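Local coordinates for protein fervidolysin (PDB 1R6V) that degrades keratin into peptides as a subtilisin-like serine protease, allowing its bacterium to grow on native feathers, at residues A[168-176]-A[209-217]; A[218-226]-A[386-394]. The protein carries 1 engineered substitution. One frame throughout, in Å; residues are numbered along the deposited sequence.

Contact 1: A[168-176]-A[209-217]; sequences THPDLEGQV and AAKKDGKGI. With CA (calcium ion), chain B.
The calcium site of the catalytic domain joins 168-176 to 209-217, and D171 is the residue of 168-176 that reaches into it. Its OD1 binds the calcium ion at 2.3 Å, while OD2 turns to the other loop and takes the backbone N of I217 at 2.8 Å on its syn lone pair, a somewhat bent bond (148°). Y374 OH also bonds OD2; with both oxygens engaged, rotation of the carboxylate is probably restrained. The loop 209-217 curls round the ion, giving the carbonyl oxygens of K211, K215 and I217 and, from D213, OD1 at 2.5 Å; E129 supplies the remaining ligand. In the peptidase S8 fold this loop follows helix 200-209, and the Asx turn in which D213 OD1 accepts from K215 N helps to curl it. The D171 backbone joins in too: K211 N meets D171 O at 2.8 Å, nearly straight at 172°. From there the K211 side chain, CG anti to its own N (chi1 -169°) and extended all the way out, runs alongside E173 to a salt bridge, NZ to E173 OE2 at 2.9 Å, on the anti side of that oxygen and tilted out of the carboxylate plane. With an alanine here in place of the lysine, the E173 carboxylate would probably lose its cationic mate and be freer to turn.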
ATOM      1  N   THR A 168       7.341  12.792 -28.599  1.00 17.37           N
ATOM      2  CA  THR A 168       7.557  13.272 -29.962  1.00 17.41           C
ATOM      3  C   THR A 168       6.236  13.382 -30.725  1.00 18.09           C
ATOM      4  O   THR A 168       6.210  13.811 -31.876  1.00 16.43           O
ATOM      5  CB  THR A 168       8.548  12.364 -30.748  1.00 17.82           C
ATOM      6  OG1 THR A 168       7.935  11.112 -31.061  1.00 19.91           O
ATOM      7  CG2 THR A 168       9.807  12.122 -29.926  1.00 17.91           C
ATOM      8  N   HIS A 169       5.138  12.994 -30.083  1.00 16.22           N
ATOM      9  CA  HIS A 169       3.824  13.100 -30.713  1.00 16.27           C
ATOM     10  C   HIS A 169       3.587  14.593 -30.967  1.00 16.01           C
ATOM     11  O   HIS A 169       3.825  15.428 -30.092  1.00 15.06           O
ATOM     12  CB  HIS A 169       2.735  12.563 -29.771  1.00 14.19           C
ATOM     13  CG  HIS A 169       1.436  12.275 -30.453  1.00 14.86           C
ATOM     14  ND1 HIS A 169       0.659  13.258 -31.023  1.00 13.94           N
ATOM     15  CD2 HIS A 169       0.818  11.099 -30.723  1.00 14.68           C
ATOM     16  CE1 HIS A 169      -0.381  12.702 -31.621  1.00 13.57           C
ATOM     17  NE2 HIS A 169      -0.310  11.393 -31.452  1.00 14.66           N
ATOM     18  N   PRO A 170       3.097  14.943 -32.159  1.00 16.60           N
ATOM     19  CA  PRO A 170       2.857  16.353 -32.456  1.00 16.87           C
ATOM     20  C   PRO A 170       1.868  17.028 -31.503  1.00 17.24           C
ATOM     21  O   PRO A 170       2.057  18.185 -31.144  1.00 15.54           O
ATOM     22  CB  PRO A 170       2.393  16.331 -33.917  1.00 18.07           C
ATOM     23  CG  PRO A 170       1.813  14.962 -34.094  1.00 20.03           C
ATOM     24  CD  PRO A 170       2.754  14.086 -33.305  1.00 16.97           C
ATOM     25  N   ASP A 171       0.832  16.303 -31.078  1.00 17.13           N
ATOM     26  CA  ASP A 171      -0.167  16.856 -30.153  1.00 16.17           C
ATOM     27  C   ASP A 171       0.387  17.017 -28.726  1.00 16.69           C
ATOM     28  O   ASP A 171      -0.323  17.486 -27.834  1.00 15.16           O
ATOM     29  CB  ASP A 171      -1.400  15.942 -30.101  1.00 16.81           C
ATOM     30  CG  ASP A 171      -2.707  16.682 -30.360  1.00 16.81           C
ATOM     31  OD1 ASP A 171      -2.741  17.925 -30.266  1.00 17.61           O
ATOM     32  OD2 ASP A 171      -3.718  16.006 -30.643  1.00 15.95           O
ATOM     33  N   LEU A 172       1.632  16.599 -28.494  1.00 14.88           N
ATOM     34  CA  LEU A 172       2.220  16.745 -27.166  1.00 14.69           C
ATOM     35  C   LEU A 172       3.422  17.671 -27.205  1.00 15.46           C
ATOM     36  O   LEU A 172       4.140  17.797 -26.214  1.00 15.88           O
ATOM     37  CB  LEU A 172       2.641  15.384 -26.589  1.00 14.39           C
ATOM     38  CG  LEU A 172       1.491  14.401 -26.323  1.00 15.95           C
ATOM     39  CD1 LEU A 172       2.059  13.078 -25.794  1.00 13.17           C
ATOM     40  CD2 LEU A 172       0.535  15.002 -25.288  1.00 16.18           C
ATOM     41  N   GLU A 173       3.646  18.320 -28.345  1.00 16.09           N
ATOM     42  CA  GLU A 173       4.781  19.232 -28.468  1.00 18.78           C
ATOM     43  C   GLU A 173       4.698  20.322 -27.411  1.00 18.05           C
ATOM     44  O   GLU A 173       3.651  20.934 -27.220  1.00 16.71           O
ATOM     45  CB  GLU A 173       4.814  19.864 -29.871  1.00 21.97           C
ATOM     46  CG  GLU A 173       6.103  20.645 -30.163  1.00 25.45           C
ATOM     47  CD  GLU A 173       6.099  22.055 -29.577  1.00 28.50           C
ATOM     48  OE1 GLU A 173       7.200  22.605 -29.335  1.00 30.33           O
ATOM     49  OE2 GLU A 173       4.999  22.619 -29.372  1.00 27.97           O
ATOM     50  N   GLY A 174       5.807  20.559 -26.715  1.00 17.11           N
ATOM     51  CA  GLY A 174       5.831  21.581 -25.682  1.00 16.93           C
ATOM     52  C   GLY A 174       5.098  21.217 -24.406  1.00 17.46           C
ATOM     53  O   GLY A 174       5.163  21.956 -23.419  1.00 16.71           O
ATOM     54  N   GLN A 175       4.430  20.062 -24.401  1.00 16.32           N
ATOM     55  CA  GLN A 175       3.657  19.616 -23.244  1.00 15.49           C
ATOM     56  C   GLN A 175       4.330  18.611 -22.316  1.00 15.70           C
ATOM     57  O   GLN A 175       3.866  18.404 -21.197  1.00 16.25           O
ATOM     58  CB  GLN A 175       2.331  19.000 -23.715  1.00 13.80           C
ATOM     59  CG  GLN A 175       1.495  19.935 -24.552  1.00 15.07           C
ATOM     60  CD  GLN A 175       0.867  21.024 -23.722  1.00 19.12           C
ATOM     61  OE1 GLN A 175      -0.226  20.857 -23.170  1.00 19.23           O
ATOM     62  NE2 GLN A 175       1.564  22.143 -23.604  1.00 15.84           N
ATOM     63  N   VAL A 176       5.398  17.982 -22.783  1.00 15.36           N
ATOM     64  CA  VAL A 176       6.082  16.960 -21.991  1.00 15.14           C
ATOM     65  C   VAL A 176       7.428  17.482 -21.525  1.00 16.02           C
ATOM     66  O   VAL A 176       8.328  17.699 -22.340  1.00 17.48           O
ATOM     67  CB  VAL A 176       6.285  15.676 -22.824  1.00 15.73           C
ATOM     68  CG1 VAL A 176       6.968  14.602 -21.979  1.00 17.52           C
ATOM     69  CG2 VAL A 176       4.931  15.169 -23.342  1.00 17.65           C
ATOM     70  N   ALA A 209      -3.350  16.526 -21.111  1.00 12.74           N
ATOM     71  CA  ALA A 209      -2.808  17.760 -21.661  1.00 13.05           C
ATOM     72  C   ALA A 209      -2.459  17.831 -23.142  1.00 14.19           C
ATOM     73  O   ALA A 209      -1.490  18.504 -23.506  1.00 14.95           O
ATOM     74  CB  ALA A 209      -1.583  18.157 -20.841  1.00 14.55           C
ATOM     75  N   ALA A 210      -3.203  17.166 -24.015  1.00 12.66           N
ATOM     76  CA  ALA A 210      -2.869  17.298 -25.423  1.00 13.08           C
ATOM     77  C   ALA A 210      -2.956  18.801 -25.731  1.00 14.01           C
ATOM     78  O   ALA A 210      -3.838  19.511 -25.240  1.00 12.70           O
ATOM     79  CB  ALA A 210      -3.845  16.499 -26.297  1.00 12.50           C
ATOM     80  N   LYS A 211      -2.031  19.281 -26.545  1.00 15.95           N
ATOM     81  CA  LYS A 211      -1.943  20.699 -26.896  1.00 18.22           C
ATOM     82  C   LYS A 211      -3.154  21.319 -27.596  1.00 18.31           C
ATOM     83  O   LYS A 211      -3.715  20.734 -28.513  1.00 18.24           O
ATOM     84  CB  LYS A 211      -0.698  20.887 -27.762  1.00 20.17           C
ATOM     85  CG  LYS A 211      -0.268  22.317 -28.031  1.00 25.34           C
ATOM     86  CD  LYS A 211       0.876  22.306 -29.050  1.00 25.14           C
ATOM     87  CE  LYS A 211       1.394  23.703 -29.347  1.00 28.16           C
ATOM     88  NZ  LYS A 211       2.460  23.696 -30.395  1.00 29.69           N
ATOM     89  N   LYS A 212      -3.562  22.508 -27.160  1.00 19.96           N
ATOM     90  CA  LYS A 212      -4.674  23.187 -27.819  1.00 21.17           C
ATOM     91  C   LYS A 212      -4.008  23.934 -28.975  1.00 21.19           C
ATOM     92  O   LYS A 212      -3.392  24.980 -28.779  1.00 21.54           O
ATOM     93  CB  LYS A 212      -5.348  24.164 -26.866  1.00 22.17           C
ATOM     94  CG  LYS A 212      -6.660  24.717 -27.384  1.00 23.32           C
ATOM     95  CD  LYS A 212      -7.333  25.532 -26.301  1.00 24.48           C
ATOM     96  CE  LYS A 212      -8.681  26.052 -26.764  1.00 26.98           C
ATOM     97  NZ  LYS A 212      -8.590  26.860 -28.017  1.00 26.61           N
ATOM     98  N   ASP A 213      -4.113  23.384 -30.179  1.00 21.84           N
ATOM     99  CA  ASP A 213      -3.461  23.999 -31.328  1.00 22.72           C
ATOM    100  C   ASP A 213      -4.246  23.844 -32.623  1.00 22.69           C
ATOM    101  O   ASP A 213      -3.676  23.973 -33.712  1.00 22.56           O
ATOM    102  CB  ASP A 213      -2.066  23.385 -31.504  1.00 21.64           C
ATOM    103  CG  ASP A 213      -2.117  21.895 -31.770  1.00 23.28           C
ATOM    104  OD1 ASP A 213      -3.227  21.333 -31.757  1.00 20.76           O
ATOM    105  OD2 ASP A 213      -1.044  21.283 -31.998  1.00 23.07           O
ATOM    106  N   GLY A 214      -5.538  23.552 -32.498  1.00 21.23           N
ATOM    107  CA  GLY A 214      -6.394  23.384 -33.663  1.00 21.54           C
ATOM    108  C   GLY A 214      -6.333  22.015 -34.323  1.00 20.91           C
ATOM    109  O   GLY A 214      -7.224  21.656 -35.100  1.00 19.67           O
ATOM    110  N   LYS A 215      -5.294  21.246 -34.012  1.00 19.77           N
ATOM    111  CA  LYS A 215      -5.097  19.920 -34.599  1.00 20.20           C
ATOM    112  C   LYS A 215      -5.317  18.789 -33.596  1.00 19.94           C
ATOM    113  O   LYS A 215      -5.214  18.995 -32.399  1.00 19.77           O
ATOM    114  CB  LYS A 215      -3.670  19.809 -35.134  1.00 21.78           C
ATOM    115  CG  LYS A 215      -3.273  20.920 -36.103  1.00 26.02           C
ATOM    116  CD  LYS A 215      -3.930  20.711 -37.458  1.00 29.35           C
ATOM    117  CE  LYS A 215      -3.388  21.668 -38.512  1.00 30.89           C
ATOM    118  NZ  LYS A 215      -3.900  21.323 -39.866  1.00 29.61           N
ATOM    119  N   GLY A 216      -5.608  17.594 -34.101  1.00 19.94           N
ATOM    120  CA  GLY A 216      -5.809  16.442 -33.230  1.00 17.19           C
ATOM    121  C   GLY A 216      -6.822  16.675 -32.122  1.00 17.08           C
ATOM    122  O   GLY A 216      -7.905  17.203 -32.374  1.00 17.51           O
ATOM    123  N   ILE A 217      -6.484  16.275 -30.897  1.00 16.15           N
ATOM    124  CA  ILE A 217      -7.390  16.464 -29.768  1.00 13.83           C
ATOM    125  C   ILE A 217      -6.836  17.534 -28.830  1.00 15.31           C
ATOM    126  O   ILE A 217      -5.885  18.233 -29.165  1.00 15.66           O
ATOM    127  CB  ILE A 217      -7.599  15.142 -28.974  1.00 12.72           C
ATOM    128  CG1 ILE A 217      -6.286  14.677 -28.331  1.00 12.62           C
ATOM    129  CG2 ILE A 217      -8.060  14.033 -29.927  1.00 13.42           C
ATOM    130  CD1 ILE A 217      -6.497  13.886 -27.026  1.00 11.44           C
TER
HETATM  131 CA    CA B   1      -4.390  19.583 -30.362  1.00  3.26          CA

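Contact 2: A[218-226]-A[386-394]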
ATOM      1  N   VAL A 218      -7.456  17.692 -27.670  1.00 15.01           N
ATOM      2  CA  VAL A 218      -6.959  18.658 -26.698  1.00 13.33           C
ATOM      3  C   VAL A 218      -7.241  18.020 -25.342  1.00 14.67           C
ATOM      4  O   VAL A 218      -8.209  17.275 -25.196  1.00 13.65           O
ATOM      5  CB  VAL A 218      -7.660  20.045 -26.845  1.00 14.69           C
ATOM      6  CG1 VAL A 218      -9.164  19.897 -26.736  1.00 13.13           C
ATOM      7  CG2 VAL A 218      -7.116  21.028 -25.787  1.00 12.76           C
ATOM      8  N   GLY A 219      -6.359  18.256 -24.376  1.00 13.20           N
ATOM      9  CA  GLY A 219      -6.536  17.669 -23.059  1.00 13.30           C
ATOM     10  C   GLY A 219      -7.500  18.448 -22.186  1.00 12.14           C
ATOM     11  O   GLY A 219      -7.953  19.523 -22.556  1.00 12.75           O
ATOM     12  N   VAL A 220      -7.839  17.868 -21.045  1.00 12.42           N
ATOM     13  CA  VAL A 220      -8.721  18.500 -20.070  1.00 10.63           C
ATOM     14  C   VAL A 220      -8.046  19.774 -19.544  1.00 12.24           C
ATOM     15  O   VAL A 220      -8.706  20.785 -19.286  1.00 11.68           O
ATOM     16  CB  VAL A 220      -8.963  17.556 -18.877  1.00 12.91           C
ATOM     17  CG1 VAL A 220      -9.696  18.285 -17.779  1.00 13.82           C
ATOM     18  CG2 VAL A 220      -9.763  16.321 -19.340  1.00 13.66           C
ATOM     19  N   ALA A 221      -6.728  19.690 -19.393  1.00 12.09           N
ATOM     20  CA  ALA A 221      -5.890  20.770 -18.867  1.00 13.01           C
ATOM     21  C   ALA A 221      -4.786  21.100 -19.876  1.00 14.19           C
ATOM     22  O   ALA A 221      -3.617  20.777 -19.669  1.00 12.14           O
ATOM     23  CB  ALA A 221      -5.275  20.327 -17.527  1.00 12.37           C
ATOM     24  N   PRO A 222      -5.143  21.773 -20.979  1.00 14.92           N
ATOM     25  CA  PRO A 222      -4.141  22.115 -21.992  1.00 15.11           C
ATOM     26  C   PRO A 222      -3.034  23.050 -21.520  1.00 13.67           C
ATOM     27  O   PRO A 222      -2.026  23.204 -22.197  1.00 14.13           O
ATOM     28  CB  PRO A 222      -4.971  22.696 -23.129  1.00 14.14           C
ATOM     29  CG  PRO A 222      -6.173  23.273 -22.424  1.00 15.17           C
ATOM     30  CD  PRO A 222      -6.483  22.260 -21.348  1.00 16.11           C
ATOM     31  N   GLY A 223      -3.216  23.649 -20.354  1.00 13.93           N
ATOM     32  CA  GLY A 223      -2.187  24.546 -19.845  1.00 15.36           C
ATOM     33  C   GLY A 223      -1.147  23.843 -18.988  1.00 15.30           C
ATOM     34  O   GLY A 223      -0.067  24.391 -18.720  1.00 13.84           O
ATOM     35  N   ALA A 224      -1.467  22.622 -18.560  1.00 13.77           N
ATOM     36  CA  ALA A 224      -0.561  21.839 -17.715  1.00 15.21           C
ATOM     37  C   ALA A 224       0.604  21.236 -18.484  1.00 14.95           C
ATOM     38  O   ALA A 224       0.676  21.342 -19.706  1.00 14.38           O
ATOM     39  CB  ALA A 224      -1.336  20.736 -16.999  1.00 16.24           C
ATOM     40  N   LYS A 225       1.521  20.609 -17.750  1.00 14.57           N
ATOM     41  CA  LYS A 225       2.686  19.966 -18.339  1.00 15.73           C
ATOM     42  C   LYS A 225       2.725  18.540 -17.820  1.00 14.37           C
ATOM     43  O   LYS A 225       2.318  18.273 -16.693  1.00 15.46           O
ATOM     44  CB  LYS A 225       3.982  20.683 -17.936  1.00 19.19           C
ATOM     45  CG  LYS A 225       4.140  22.071 -18.545  1.00 20.77           C
ATOM     46  CD  LYS A 225       4.238  21.988 -20.054  1.00 23.10           C
ATOM     47  CE  LYS A 225       4.777  23.282 -20.658  1.00 27.31           C
ATOM     48  NZ  LYS A 225       3.871  24.425 -20.401  1.00 28.29           N
ATOM     49  N   ILE A 226       3.249  17.643 -18.645  1.00 14.64           N
ATOM     50  CA  ILE A 226       3.331  16.230 -18.310  1.00 13.87           C
ATOM     51  C   ILE A 226       4.745  15.814 -17.925  1.00 13.90           C
ATOM     52  O   ILE A 226       5.693  16.031 -18.685  1.00 12.76           O
ATOM     53  CB  ILE A 226       2.895  15.362 -19.518  1.00 13.09           C
ATOM     54  CG1 ILE A 226       1.460  15.706 -19.930  1.00 12.89           C
ATOM     55  CG2 ILE A 226       3.040  13.866 -19.179  1.00 13.85           C
ATOM     56  CD1 ILE A 226       0.415  15.355 -18.895  1.00 15.16           C
ATOM     57  N   HIS A 386      -9.022  11.804 -16.816  1.00 11.52           N
ATOM     58  CA  HIS A 386      -9.968  12.920 -16.877  1.00 11.28           C
ATOM     59  C   HIS A 386      -9.962  13.604 -15.519  1.00 11.36           C
ATOM     60  O   HIS A 386     -10.005  14.833 -15.438  1.00 10.53           O
ATOM     61  CB  HIS A 386     -11.378  12.432 -17.189  1.00 12.24           C
ATOM     62  CG  HIS A 386     -11.571  12.029 -18.616  1.00 12.53           C
ATOM     63  ND1 HIS A 386     -12.026  12.900 -19.589  1.00 15.60           N
ATOM     64  CD2 HIS A 386     -11.325  10.859 -19.251  1.00 11.36           C
ATOM     65  CE1 HIS A 386     -12.046  12.282 -20.755  1.00 12.15           C
ATOM     66  NE2 HIS A 386     -11.622  11.039 -20.577  1.00 14.65           N
ATOM     67  N   VAL A 387      -9.933  12.809 -14.451  1.00 10.77           N
ATOM     68  CA  VAL A 387      -9.920  13.377 -13.107  1.00 10.35           C
ATOM     69  C   VAL A 387      -8.580  14.066 -12.836  1.00 11.08           C
ATOM     70  O   VAL A 387      -8.540  15.145 -12.254  1.00 11.87           O
ATOM     71  CB  VAL A 387     -10.186  12.297 -12.034  1.00 12.53           C
ATOM     72  CG1 VAL A 387      -9.964  12.878 -10.629  1.00 11.93           C
ATOM     73  CG2 VAL A 387     -11.624  11.807 -12.155  1.00 12.48           C
ATOM     74  N   THR A 388      -7.480  13.456 -13.258  1.00 11.41           N
ATOM     75  CA  THR A 388      -6.184  14.098 -13.046  1.00 11.36           C
ATOM     76  C   THR A 388      -6.172  15.460 -13.744  1.00 12.99           C
ATOM     77  O   THR A 388      -5.640  16.449 -13.217  1.00 11.65           O
ATOM     78  CB  THR A 388      -5.034  13.192 -13.564  1.00 10.69           C
ATOM     79  OG1 THR A 388      -4.983  12.013 -12.750  1.00  9.08           O
ATOM     80  CG2 THR A 388      -3.686  13.885 -13.469  1.00 10.44           C
ATOM     81  N   GLY A 389      -6.782  15.520 -14.926  1.00 11.56           N
ATOM     82  CA  GLY A 389      -6.861  16.776 -15.658  1.00 12.62           C
ATOM     83  C   GLY A 389      -7.715  17.804 -14.922  1.00 13.60           C
ATOM     84  O   GLY A 389      -7.386  18.992 -14.864  1.00 12.87           O
ATOM     85  N   VAL A 390      -8.829  17.355 -14.357  1.00 12.75           N
ATOM     86  CA  VAL A 390      -9.690  18.257 -13.614  1.00 12.50           C
ATOM     87  C   VAL A 390      -8.915  18.796 -12.408  1.00 12.46           C
ATOM     88  O   VAL A 390      -8.969  19.983 -12.113  1.00 11.68           O
ATOM     89  CB  VAL A 390     -10.978  17.542 -13.142  1.00 12.90           C
ATOM     90  CG1 VAL A 390     -11.737  18.418 -12.132  1.00 13.57           C
ATOM     91  CG2 VAL A 390     -11.881  17.271 -14.353  1.00 12.16           C
ATOM     92  N   VAL A 391      -8.202  17.916 -11.705  1.00 10.40           N
ATOM     93  CA  VAL A 391      -7.410  18.363 -10.555  1.00 10.09           C
ATOM     94  C   VAL A 391      -6.381  19.423 -10.969  1.00 10.94           C
ATOM     95  O   VAL A 391      -6.165  20.418 -10.262  1.00 10.45           O
ATOM     96  CB  VAL A 391      -6.665  17.162  -9.878  1.00 10.23           C
ATOM     97  CG1 VAL A 391      -5.708  17.664  -8.766  1.00  9.25           C
ATOM     98  CG2 VAL A 391      -7.689  16.210  -9.258  1.00  9.70           C
ATOM     99  N   ALA A 392      -5.711  19.207 -12.099  1.00 10.38           N
ATOM    100  CA  ALA A 392      -4.717  20.173 -12.550  1.00 11.72           C
ATOM    101  C   ALA A 392      -5.333  21.554 -12.780  1.00 13.06           C
ATOM    102  O   ALA A 392      -4.721  22.567 -12.437  1.00 11.93           O
ATOM    103  CB  ALA A 392      -4.028  19.673 -13.828  1.00 12.52           C
ATOM    104  N   VAL A 393      -6.523  21.592 -13.372  1.00 10.71           N
ATOM    105  CA  VAL A 393      -7.211  22.871 -13.613  1.00 13.18           C
ATOM    106  C   VAL A 393      -7.574  23.507 -12.258  1.00 12.63           C
ATOM    107  O   VAL A 393      -7.363  24.706 -12.036  1.00 13.95           O
ATOM    108  CB  VAL A 393      -8.486  22.659 -14.514  1.00 11.92           C
ATOM    109  CG1 VAL A 393      -9.249  23.988 -14.703  1.00 14.31           C
ATOM    110  CG2 VAL A 393      -8.045  22.150 -15.898  1.00 11.55           C
ATOM    111  N   LEU A 394      -8.077  22.699 -11.330  1.00 13.08           N
ATOM    112  CA  LEU A 394      -8.438  23.214 -10.009  1.00 12.26           C
ATOM    113  C   LEU A 394      -7.248  23.767  -9.241  1.00 13.66           C
ATOM    114  O   LEU A 394      -7.385  24.757  -8.517  1.00 14.83           O
ATOM    115  CB  LEU A 394      -9.098  22.127  -9.159  1.00 12.49           C
ATOM    116  CG  LEU A 394     -10.433  21.578  -9.683  1.00 13.91           C
ATOM    117  CD1 LEU A 394     -10.904  20.439  -8.793  1.00 13.05           C
ATOM    118  CD2 LEU A 394     -11.488  22.695  -9.702  1.00 11.88           C
TER
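V220 drives its two methyls against helix 380-397, the helix of the subtilisin fold whose first turn holds S381, the probable nucleophile; 218-226 is a loop and the first residues of strand 225-230. The valine points toward the helix at G389, and its branches part there. CG1, anti to the backbone N (chi1 171°), lies over the helix backbone, 3.5 Å from G389 C, and also comes within 4.2 Å of V390 CG2. CG2 heads back along the helix to H386, whose side chain crosses that of V220 at about a right angle; the methyl approaches the imidazole obliquely, 4.1 Å from ND1, a nitrogen buried here with no polar partner in the model. Glycine at 389 is what permits this depth, since a CB there would run into V220 CB. A221, which begins a type I turn ending at A224, meets the next turn of the helix: its CB and that of A224 face A392, the A221 methyl 4.0 Å from A392 CB. No hydrogen bond crosses, and the fit rests on methyls packed against the helix backbone and neighbouring side chains. V220 O accepts a hydrogen bond from W148 NE1, and V393 CG2 packs against the same oxygen. That same methyl, V393 CG2, rests 3.7 Å from A221 CB.

Residues 209-217 and 218-226 are consecutive, so the calcium loop of contact 1 runs directly into the segment that packs on helix 380-397 in contact 2. The two centres lie 13 Å apart, tied by backbone: Q175 O to I226 N (2.7 Å) and A210 O to G219 N (2.9 Å), both probable hydrogen bonds. The V220 side chain is about 13 Å from the calcium ion. The probable charge relay lies a little way off: the side chain of L172 is about 12 Å from that of D162, and the side chain of H386 is about 10 Å from that of S381, whose helix continues into contact 2. A200, an engineered substitution at the probable third relay position, lies in the helix leading to 209-217.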